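Long-range contacts in beta-galactosidase (Geobacillus stearothermophilus, PDB 5DFA), which probably hydrolyses terminal non-reducing beta-D-galactose residues from beta-D-galactosides, as a zinc-containing member of glycoside hydrolase family 42: residues A[282-287]-A[319-324]; A[409-414]-A[466-471]; A[65-70]-A[134-139]. The protein carries 1 engineered substitution. One frame throughout, in Å; residues are numbered along the deposited sequence.

Contact 1. Residues A[282-287]-A[319-324]. Engineered in segment 319-324: Ala-322 (natural residue Glu).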
loop_
_atom_site.group_PDB
_atom_site.type_symbol
_atom_site.label_atom_id
_atom_site.label_comp_id
_atom_site.label_asym_id
_atom_site.label_seq_id
_atom_site.Cartn_x
_atom_site.Cartn_y
_atom_site.Cartn_z
ATOM N N SER A 282 15.792 4.111 31.113
ATOM C CA SER A 282 15.896 5.333 30.327
ATOM C C SER A 282 15.189 5.154 28.989
ATOM O O SER A 282 15.173 4.053 28.441
ATOM C CB SER A 282 17.361 5.714 30.108
ATOM O OG SER A 282 18.024 4.751 29.307
ATOM N N TRP A 283 14.602 6.225 28.463
ATOM C CA TRP A 283 13.896 6.115 27.190
ATOM C C TRP A 283 13.835 7.424 26.406
ATOM O O TRP A 283 14.058 8.506 26.948
ATOM C CB TRP A 283 12.480 5.577 27.421
ATOM C CG TRP A 283 11.469 6.591 27.858
ATOM C CD1 TRP A 283 11.400 7.215 29.070
ATOM C CD2 TRP A 283 10.350 7.065 27.099
ATOM N NE1 TRP A 283 10.318 8.064 29.104
ATOM C CE2 TRP A 283 9.657 7.988 27.906
ATOM C CE3 TRP A 283 9.873 6.803 25.811
ATOM C CZ2 TRP A 283 8.513 8.653 27.469
ATOM C CZ3 TRP A 283 8.738 7.464 25.378
ATOM C CH2 TRP A 283 8.070 8.375 26.204
ATOM N N ASP A 284 13.533 7.300 25.117
ATOM C CA ASP A 284 13.535 8.432 24.202
ATOM C C ASP A 284 12.117 8.800 23.776
ATOM O O ASP A 284 11.404 7.985 23.191
ATOM C CB ASP A 284 14.389 8.117 22.972
ATOM C CG ASP A 284 15.758 7.576 23.340
ATOM O OD1 ASP A 284 16.294 6.745 22.577
ATOM O OD2 ASP A 284 16.293 7.974 24.394
ATOM N N ALA A 285 11.719 10.033 24.068
ATOM C CA ALA A 285 10.359 10.485 23.796
ATOM C C ALA A 285 10.304 11.484 22.648
ATOM O O ALA A 285 10.985 12.509 22.672
ATOM C CB ALA A 285 9.757 11.097 25.041
ATOM N N TYR A 286 9.480 11.186 21.649
ATOM C CA TYR A 286 9.267 12.112 20.543
ATOM C C TYR A 286 7.788 12.237 20.187
ATOM O O TYR A 286 7.358 11.760 19.137
ATOM C CB TYR A 286 10.066 11.669 19.316
ATOM C CG TYR A 286 11.535 11.461 19.596
ATOM C CD1 TYR A 286 12.384 12.543 19.791
ATOM C CD2 TYR A 286 12.074 10.183 19.671
ATOM C CE1 TYR A 286 13.729 12.358 20.051
ATOM C CE2 TYR A 286 13.418 9.988 19.929
ATOM C CZ TYR A 286 14.240 11.079 20.118
ATOM O OH TYR A 286 15.579 10.891 20.375
ATOM N N PRO A 287 7.003 12.882 21.065
ATOM C CA PRO A 287 5.583 13.100 20.773
ATOM C C PRO A 287 5.408 14.118 19.654
ATOM O O PRO A 287 6.120 15.123 19.627
ATOM C CB PRO A 287 5.021 13.638 22.097
ATOM C CG PRO A 287 6.083 13.368 23.127
ATOM C CD PRO A 287 7.374 13.421 22.383
ATOM N N LEU A 319 15.207 8.025 33.628
ATOM C CA LEU A 319 15.967 9.083 32.978
ATOM C C LEU A 319 15.534 9.284 31.534
ATOM O O LEU A 319 15.688 8.391 30.708
ATOM C CB LEU A 319 17.466 8.771 33.022
ATOM C CG LEU A 319 18.153 8.733 34.388
ATOM C CD1 LEU A 319 19.637 8.456 34.222
ATOM C CD2 LEU A 319 17.931 10.031 35.147
ATOM N N LEU A 320 14.991 10.456 31.229
ATOM C CA LEU A 320 14.743 10.808 29.839
ATOM C C LEU A 320 16.087 10.895 29.129
ATOM O O LEU A 320 16.845 11.838 29.342
ATOM C CB LEU A 320 13.983 12.128 29.724
ATOM C CG LEU A 320 13.543 12.510 28.308
ATOM C CD1 LEU A 320 12.508 11.527 27.780
ATOM C CD2 LEU A 320 13.009 13.934 28.272
ATOM N N MET A 321 16.387 9.897 28.305
ATOM C CA MET A 321 17.683 9.830 27.641
ATOM C C MET A 321 17.710 10.704 26.393
ATOM O O MET A 321 18.763 11.211 26.004
ATOM C CB MET A 321 18.030 8.382 27.283
ATOM C CG MET A 321 19.440 8.196 26.740
ATOM S SD MET A 321 20.707 8.862 27.838
ATOM C CE MET A 321 20.405 7.911 29.327
ATOM N N ALA A 322 16.551 10.882 25.768
ATOM C CA ALA A 322 16.474 11.711 24.572
ATOM C C ALA A 322 15.080 12.278 24.325
ATOM O O ALA A 322 14.068 11.602 24.512
ATOM C CB ALA A 322 16.935 10.920 23.355
ATOM N N CYS A 323 15.057 13.539 23.915
ATOM C CA CYS A 323 13.866 14.193 23.397
ATOM C C CYS A 323 14.364 15.319 22.506
ATOM O O CYS A 323 15.542 15.668 22.559
ATOM C CB CYS A 323 12.973 14.727 24.518
ATOM S SG CYS A 323 13.638 16.164 25.391
ATOM N N THR A 324 13.493 15.886 21.682
ATOM C CA THR A 324 13.918 17.001 20.848
ATOM C C THR A 324 13.495 18.330 21.467
ATOM O O THR A 324 12.375 18.469 21.964
ATOM C CB THR A 324 13.370 16.886 19.405
ATOM O OG1 THR A 324 13.850 17.986 18.621
ATOM C CG2 THR A 324 11.847 16.870 19.388
HETATM O O HOH W 1 10.641 15.265 22.161
#

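Contact 2. Residues A[409-414]-A[466-471]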
loop_
_atom_site.group_PDB
_atom_site.type_symbol
_atom_site.label_atom_id
_atom_site.label_comp_id
_atom_site.label_asym_id
_atom_site.label_seq_id
_atom_site.Cartn_x
_atom_site.Cartn_y
_atom_site.Cartn_z
ATOM N N ARG A 409 7.037 8.516 43.831
ATOM C CA ARG A 409 5.627 8.883 43.791
ATOM C C ARG A 409 4.730 7.649 43.821
ATOM O O ARG A 409 4.252 7.197 42.780
ATOM C CB ARG A 409 5.331 9.722 42.545
ATOM C CG ARG A 409 6.114 9.300 41.309
ATOM C CD ARG A 409 5.563 9.963 40.062
ATOM N NE ARG A 409 4.195 9.536 39.788
ATOM C CZ ARG A 409 3.314 10.244 39.088
ATOM N NH1 ARG A 409 3.657 11.424 38.589
ATOM N NH2 ARG A 409 2.092 9.773 38.890
ATOM N N PRO A 410 4.498 7.100 45.024
ATOM C CA PRO A 410 3.679 5.896 45.198
ATOM C C PRO A 410 2.243 6.105 44.729
ATOM O O PRO A 410 1.691 7.191 44.901
ATOM C CB PRO A 410 3.726 5.649 46.712
ATOM C CG PRO A 410 4.912 6.421 47.199
ATOM C CD PRO A 410 5.001 7.614 46.309
ATOM N N ALA A 411 1.651 5.072 44.139
ATOM C CA ALA A 411 0.284 5.159 43.644
ATOM C C ALA A 411 -0.602 4.098 44.288
ATOM O O ALA A 411 -0.123 3.045 44.706
ATOM C CB ALA A 411 0.259 5.022 42.130
ATOM N N GLU A 412 -1.896 4.389 44.368
ATOM C CA GLU A 412 -2.865 3.440 44.899
ATOM C C GLU A 412 -3.576 2.723 43.757
ATOM O O GLU A 412 -4.265 1.725 43.968
ATOM C CB GLU A 412 -3.885 4.149 45.792
ATOM C CG GLU A 412 -3.282 4.822 47.014
ATOM C CD GLU A 412 -4.305 5.615 47.805
ATOM O OE1 GLU A 412 -4.719 6.694 47.331
ATOM O OE2 GLU A 412 -4.696 5.161 48.901
ATOM N N VAL A 413 -3.396 3.242 42.547
ATOM C CA VAL A 413 -4.044 2.693 41.362
ATOM C C VAL A 413 -3.012 2.125 40.393
ATOM O O VAL A 413 -1.988 2.754 40.125
ATOM C CB VAL A 413 -4.889 3.761 40.638
ATOM C CG1 VAL A 413 -5.617 3.157 39.446
ATOM C CG2 VAL A 413 -5.879 4.397 41.602
ATOM N N ALA A 414 -3.284 0.933 39.870
ATOM C CA ALA A 414 -2.377 0.293 38.928
ATOM C C ALA A 414 -3.106 -0.220 37.690
ATOM O O ALA A 414 -4.211 -0.754 37.782
ATOM C CB ALA A 414 -1.631 -0.845 39.606
ATOM N N SER A 466 -0.051 -6.375 45.691
ATOM C CA SER A 466 -0.633 -6.189 47.020
ATOM C C SER A 466 -0.733 -4.735 47.488
ATOM O O SER A 466 -1.674 -4.376 48.197
ATOM C CB SER A 466 0.169 -6.991 48.049
ATOM O OG SER A 466 1.516 -6.555 48.098
ATOM N N ARG A 467 0.226 -3.903 47.097
ATOM C CA ARG A 467 0.284 -2.532 47.601
ATOM C C ARG A 467 -0.806 -1.628 47.024
ATOM O O ARG A 467 -1.025 -0.520 47.516
ATOM C CB ARG A 467 1.657 -1.916 47.315
ATOM C CG ARG A 467 2.013 -1.834 45.839
ATOM C CD ARG A 467 3.194 -0.903 45.607
ATOM N NE ARG A 467 4.366 -1.299 46.383
ATOM C CZ ARG A 467 5.371 -2.025 45.903
ATOM N NH1 ARG A 467 5.351 -2.437 44.644
ATOM N NH2 ARG A 467 6.396 -2.340 46.682
ATOM N N TYR A 468 -1.492 -2.099 45.987
ATOM C CA TYR A 468 -2.484 -1.274 45.306
ATOM C C TYR A 468 -3.908 -1.535 45.791
ATOM O O TYR A 468 -4.263 -2.663 46.133
ATOM C CB TYR A 468 -2.404 -1.497 43.794
ATOM C CG TYR A 468 -1.072 -1.107 43.196
ATOM C CD1 TYR A 468 -0.779 0.221 42.914
ATOM C CD2 TYR A 468 -0.106 -2.065 42.915
ATOM C CE1 TYR A 468 0.438 0.583 42.368
ATOM C CE2 TYR A 468 1.113 -1.712 42.369
ATOM C CZ TYR A 468 1.379 -0.386 42.098
ATOM O OH TYR A 468 2.591 -0.027 41.555
ATOM N N LYS A 469 -4.713 -0.478 45.822
ATOM C CA LYS A 469 -6.130 -0.591 46.144
ATOM C C LYS A 469 -6.905 -1.102 44.939
ATOM O O LYS A 469 -7.783 -1.955 45.060
ATOM C CB LYS A 469 -6.703 0.759 46.582
ATOM C CG LYS A 469 -6.293 1.218 47.967
ATOM C CD LYS A 469 -7.049 2.482 48.350
ATOM C CE LYS A 469 -6.805 2.870 49.799
ATOM N NZ LYS A 469 -7.481 4.152 50.142
ATOM N N LEU A 470 -6.564 -0.561 43.775
ATOM C CA LEU A 470 -7.285 -0.840 42.542
ATOM C C LEU A 470 -6.333 -1.242 41.425
ATOM O O LEU A 470 -5.383 -0.522 41.121
ATOM C CB LEU A 470 -8.101 0.386 42.122
ATOM C CG LEU A 470 -8.744 0.389 40.735
ATOM C CD1 LEU A 470 -9.839 -0.660 40.636
ATOM C CD2 LEU A 470 -9.287 1.773 40.406
ATOM N N LEU A 471 -6.584 -2.398 40.820
ATOM C CA LEU A 471 -5.800 -2.825 39.671
ATOM C C LEU A 471 -6.734 -2.999 38.478
ATOM O O LEU A 471 -7.737 -3.708 38.554
ATOM C CB LEU A 471 -5.039 -4.123 39.972
ATOM C CG LEU A 471 -3.764 -4.479 39.186
ATOM C CD1 LEU A 471 -3.285 -5.872 39.565
ATOM C CD2 LEU A 471 -3.919 -4.369 37.677
#

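Contact 3. Residues A[65-70]-A[134-139]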
loop_
_atom_site.group_PDB
_atom_site.type_symbol
_atom_site.label_atom_id
_atom_site.label_comp_id
_atom_site.label_asym_id
_atom_site.label_seq_id
_atom_site.Cartn_x
_atom_site.Cartn_y
_atom_site.Cartn_z
ATOM N N TYR A 65 43.743 2.643 16.891
ATOM C CA TYR A 65 42.840 3.365 17.780
ATOM C C TYR A 65 43.154 4.855 17.893
ATOM O O TYR A 65 44.310 5.272 17.827
ATOM C CB TYR A 65 42.856 2.723 19.167
ATOM C CG TYR A 65 42.355 1.297 19.167
ATOM C CD1 TYR A 65 40.994 1.019 19.194
ATOM C CD2 TYR A 65 43.242 0.228 19.132
ATOM C CE1 TYR A 65 40.530 -0.282 19.189
ATOM C CE2 TYR A 65 42.787 -1.078 19.129
ATOM C CZ TYR A 65 41.430 -1.327 19.157
ATOM O OH TYR A 65 40.972 -2.625 19.154
ATOM N N ARG A 66 42.098 5.647 18.064
ATOM C CA ARG A 66 42.212 7.093 18.208
ATOM C C ARG A 66 41.422 7.562 19.426
ATOM O O ARG A 66 40.267 7.969 19.306
ATOM C CB ARG A 66 41.706 7.801 16.948
ATOM C CG ARG A 66 42.453 7.437 15.674
ATOM C CD ARG A 66 43.776 8.177 15.575
ATOM N NE ARG A 66 44.484 7.869 14.336
ATOM C CZ ARG A 66 45.456 6.969 14.233
ATOM N NH1 ARG A 66 45.845 6.285 15.301
ATOM N NH2 ARG A 66 46.043 6.754 13.064
ATOM N N PHE A 67 42.047 7.503 20.597
ATOM C CA PHE A 67 41.361 7.829 21.845
ATOM C C PHE A 67 41.634 9.250 22.326
ATOM O O PHE A 67 41.026 9.705 23.295
ATOM C CB PHE A 67 41.759 6.840 22.943
ATOM C CG PHE A 67 41.134 5.482 22.799
ATOM C CD1 PHE A 67 39.784 5.298 23.049
ATOM C CD2 PHE A 67 41.897 4.388 22.427
ATOM C CE1 PHE A 67 39.205 4.048 22.923
ATOM C CE2 PHE A 67 41.325 3.137 22.301
ATOM C CZ PHE A 67 39.977 2.967 22.548
ATOM N N GLU A 68 42.544 9.948 21.650
ATOM C CA GLU A 68 42.977 11.274 22.087
ATOM C C GLU A 68 41.835 12.285 22.111
ATOM O O GLU A 68 41.679 13.025 23.083
ATOM C CB GLU A 68 44.103 11.795 21.190
ATOM C CG GLU A 68 45.379 10.965 21.226
ATOM C CD GLU A 68 45.307 9.739 20.336
ATOM O OE1 GLU A 68 44.606 9.794 19.303
ATOM O OE2 GLU A 68 45.949 8.722 20.671
ATOM N N TRP A 69 41.044 12.315 21.043
ATOM C CA TRP A 69 39.936 13.261 20.940
ATOM C C TRP A 69 38.932 13.058 22.069
ATOM O O TRP A 69 38.363 14.019 22.583
ATOM C CB TRP A 69 39.237 13.132 19.582
ATOM C CG TRP A 69 38.474 11.850 19.403
ATOM C CD1 TRP A 69 38.932 10.696 18.836
ATOM C CD2 TRP A 69 37.117 11.593 19.792
ATOM N NE1 TRP A 69 37.948 9.737 18.851
ATOM C CE2 TRP A 69 36.826 10.262 19.432
ATOM C CE3 TRP A 69 36.125 12.358 20.413
ATOM C CZ2 TRP A 69 35.580 9.681 19.670
ATOM C CZ3 TRP A 69 34.890 11.779 20.649
ATOM C CH2 TRP A 69 34.629 10.454 20.279
ATOM N N LEU A 70 38.724 11.804 22.456
ATOM C CA LEU A 70 37.765 11.476 23.503
ATOM C C LEU A 70 38.334 11.805 24.880
ATOM O O LEU A 70 37.593 12.159 25.796
ATOM C CB LEU A 70 37.366 10.001 23.423
ATOM C CG LEU A 70 36.287 9.525 24.397
ATOM C CD1 LEU A 70 35.052 10.404 24.299
ATOM C CD2 LEU A 70 35.931 8.071 24.133
ATOM N N GLN A 134 32.603 -6.477 22.849
ATOM C CA GLN A 134 33.052 -6.595 24.231
ATOM C C GLN A 134 34.482 -6.086 24.372
ATOM O O GLN A 134 34.857 -5.544 25.413
ATOM C CB GLN A 134 32.954 -8.041 24.727
ATOM C CG GLN A 134 33.242 -8.183 26.216
ATOM C CD GLN A 134 33.283 -9.624 26.679
ATOM O OE1 GLN A 134 34.355 -10.213 26.812
ATOM N NE2 GLN A 134 32.114 -10.196 26.942
ATOM N N HIS A 135 35.275 -6.260 23.320
ATOM C CA HIS A 135 36.653 -5.783 23.314
ATOM C C HIS A 135 36.689 -4.263 23.422
ATOM O O HIS A 135 37.360 -3.711 24.294
ATOM C CB HIS A 135 37.384 -6.244 22.048
ATOM C CG HIS A 135 38.852 -5.946 22.047
ATOM N ND1 HIS A 135 39.371 -4.716 22.386
ATOM C CD2 HIS A 135 39.919 -6.725 21.738
ATOM C CE1 HIS A 135 40.688 -4.749 22.294
ATOM N NE2 HIS A 135 41.044 -5.960 21.902
ATOM N N ILE A 136 35.969 -3.592 22.529
ATOM C CA ILE A 136 35.973 -2.135 22.486
ATOM C C ILE A 136 35.369 -1.550 23.765
ATOM O O ILE A 136 35.765 -0.473 24.210
ATOM C CB ILE A 136 35.220 -1.602 21.238
ATOM C CG1 ILE A 136 35.430 -0.095 21.078
ATOM C CG2 ILE A 136 33.739 -1.952 21.287
ATOM C CD1 ILE A 136 36.859 0.292 20.778
ATOM N N ASN A 137 34.430 -2.275 24.369
ATOM C CA ASN A 137 33.850 -1.863 25.642
ATOM C C ASN A 137 34.878 -1.943 26.761
ATOM O O ASN A 137 34.932 -1.075 27.633
ATOM C CB ASN A 137 32.632 -2.721 25.988
ATOM C CG ASN A 137 31.435 -2.419 25.109
ATOM O OD1 ASN A 137 31.526 -1.633 24.165
ATOM N ND2 ASN A 137 30.306 -3.051 25.408
ATOM N N ARG A 138 35.696 -2.991 26.726
ATOM C CA ARG A 138 36.744 -3.180 27.721
ATOM C C ARG A 138 37.787 -2.073 27.628
ATOM O O ARG A 138 38.250 -1.559 28.646
ATOM C CB ARG A 138 37.405 -4.550 27.552
ATOM C CG ARG A 138 38.525 -4.824 28.542
ATOM C CD ARG A 138 38.979 -6.272 28.473
ATOM N NE ARG A 138 37.865 -7.198 28.659
ATOM C CZ ARG A 138 37.415 -7.596 29.843
ATOM N NH1 ARG A 138 37.982 -7.151 30.957
ATOM N NH2 ARG A 138 36.394 -8.441 29.915
ATOM N N LEU A 139 38.151 -1.708 26.401
ATOM C CA LEU A 139 39.096 -0.621 26.172
ATOM C C LEU A 139 38.571 0.689 26.750
ATOM O O LEU A 139 39.310 1.438 27.390
ATOM C CB LEU A 139 39.381 -0.460 24.679
ATOM C CG LEU A 139 40.162 -1.593 24.011
ATOM C CD1 LEU A 139 40.457 -1.252 22.562
ATOM C CD2 LEU A 139 41.448 -1.879 24.769
#

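Contact 1. Residues A[282-287]-A[319-324]
Two neighbouring parallel strands of the eight-stranded TIM barrel, joined through helix 296-311 as a beta-alpha-beta unit, pair here with Asp-284 beside Ala-322, the engineered replacement of the glutamate predicted to be the nucleophile. The ladder slips by one residue at Met-321, a beta bulge, where Met-321 N donates a hydrogen bond to Trp-283 O (3.0 Å) from above the carbonyl plane; beyond it, Ala-285 N meets Ala-322 O at 2.9 Å, nearly in line with the carbonyl.

Ser-282, Asp-284 and Ala-322 share one face of the sheet. With CG beside its backbone N (chi1 -50°), Asp-284 brings OD2 to 3.2 Å from Ala-322 CB, while OD1 is held by Asn-255. Tyr-286 OH comes within 3.3 Å of the same methyl and hydrogen-bonds a glycerol, probably from the crystallisation liquor. On the other face, Ala-285 CB lies over the Trp-283 indole, toward its rim, with Leu-320 CD1 close by, 3.9 Å from Ala-285 CB. Farther along, a water donates to Ala-285 O and accepts from Thr-324 N. With Asp-284 near Glu-158, the predicted proton donor, this cluster at the C-terminal ends of barrel strands is consistent with the active site of a TIM-barrel glycosidase.

Contact 2. Residues A[409-414]-A[466-471]
Glu-412 O and Leu-470 N meet where two parallel strands, 413-416 and 470-473, come together in the trimerisation domain, whose parallel strands run in a flavodoxin-like order, consistent with its kinship to class I glutamine amidotransferases. Backbone bonds come first. Glu-412 O takes two donors: Lys-469 N (2.9 Å), in the carbonyl plane on a lone pair, and Leu-470 N (3.2 Å), almost straight at 168°. One rung on, Ala-414 N bonds to Leu-470 O at 2.8 Å.

An aromatic contact lies on the Ala-414 side. The methyl of Ala-414 sits over the centre of the Tyr-468 ring, a CH-pi contact with CB 3.5 Å from the ring centroid and 9° from the normal, while Arg-467 CG lies against the opposite face. The ring hydroxyl is bonded to Asp-457 on strand 456-459. A serine in place of Tyr-468 would probably open a gap beside the Ala-414 methyl and leave Asp-457 without its phenolic partner.

On the Val-413 and Leu-470 side, the two chains lie side by side and meet at Val-413 CG1 and Leu-470 CD2, 4.0 Å apart, and both reach Phe-449 of helix 438-451. At the margin a charged pair crosses the contact. Glu-412 and Lys-469 run alongside each other with extended chains, and a salt bridge joins OE2 to NZ at 3.2 Å, its hydrogen bond weak, the ammonium also bonding to Leu-614 O.

Contact 3. Residues A[65-70]-A[134-139]
Backbones stay well apart where Tyr-65 and Phe-67, in the approach to helix 68-79, reach across to Ile-136 and Leu-139 of helix 127-144: the CA atoms of Tyr-65 and Ile-136 are 10.0 Å from each other, and those of Phe-67 and Leu-139 9.8 Å, so side chains alone span the interval. These helices follow consecutive strands of the barrel, 47-50 and 83-87, and the contact joins two of its neighbouring outer elements.

The central pair is Tyr-65 with Leu-139, whose side chains cross at about a right angle. Leu-139 brings CD1 over one face of the phenol ring, a CH-pi contact in which the methyl carbon stands 3.9 Å from the centroid and 30° off the normal. This displacement favours one side of the ring, where CD1 is 3.5 Å from both Tyr-65 CE1 and CZ. Ile-136 adds its own tip: with CG1 opposite the backbone N (chi1 -171°), the chain carries CD1 out to 4.0 Å from Tyr-65 CE1.

Phe-67 works at a second level. Its CZ lies 4.1 Å from Leu-139 CB; the same ring continues along the helix to Leu-140, Arg-143 and Tyr-144. Leu-139 is therefore used twice, through its terminal methyl and at the base of its side chain. At the outer margin His-135 CE1 approaches Tyr-65 OH to 3.8 Å, a van der Waals neighbour. The carbonyl of Tyr-65 is occupied within its own segment, accepting from Arg-66 NH1.

No hydrogen bond or salt bridge crosses between the segments. Cohesion across them therefore rests on dispersion and burial of apolar surface, with methyl groups fitted to aromatic rings.

The three contacts illustrate how chemistry follows place in a fold. Contacts 1 and 2 are both buried pairings of parallel strands, but in different domains; contact 3 is partly buried and joins a loop to a helix on the outside of the same barrel that contains contact 1. Backbone hydrogen bonds carry the two strand pairs and are absent across contact 3. Burial alone does not fix the side-chain character: 282-287 with 319-324 gathers polar groups at a predicted catalytic centre, whereas 409-414 with 466-471, far from that site, keeps its ion pair at the margin. Contacts 2 and 3 lie on opposite sides of the chain's centre, yet both place a methyl group over a tyrosine face.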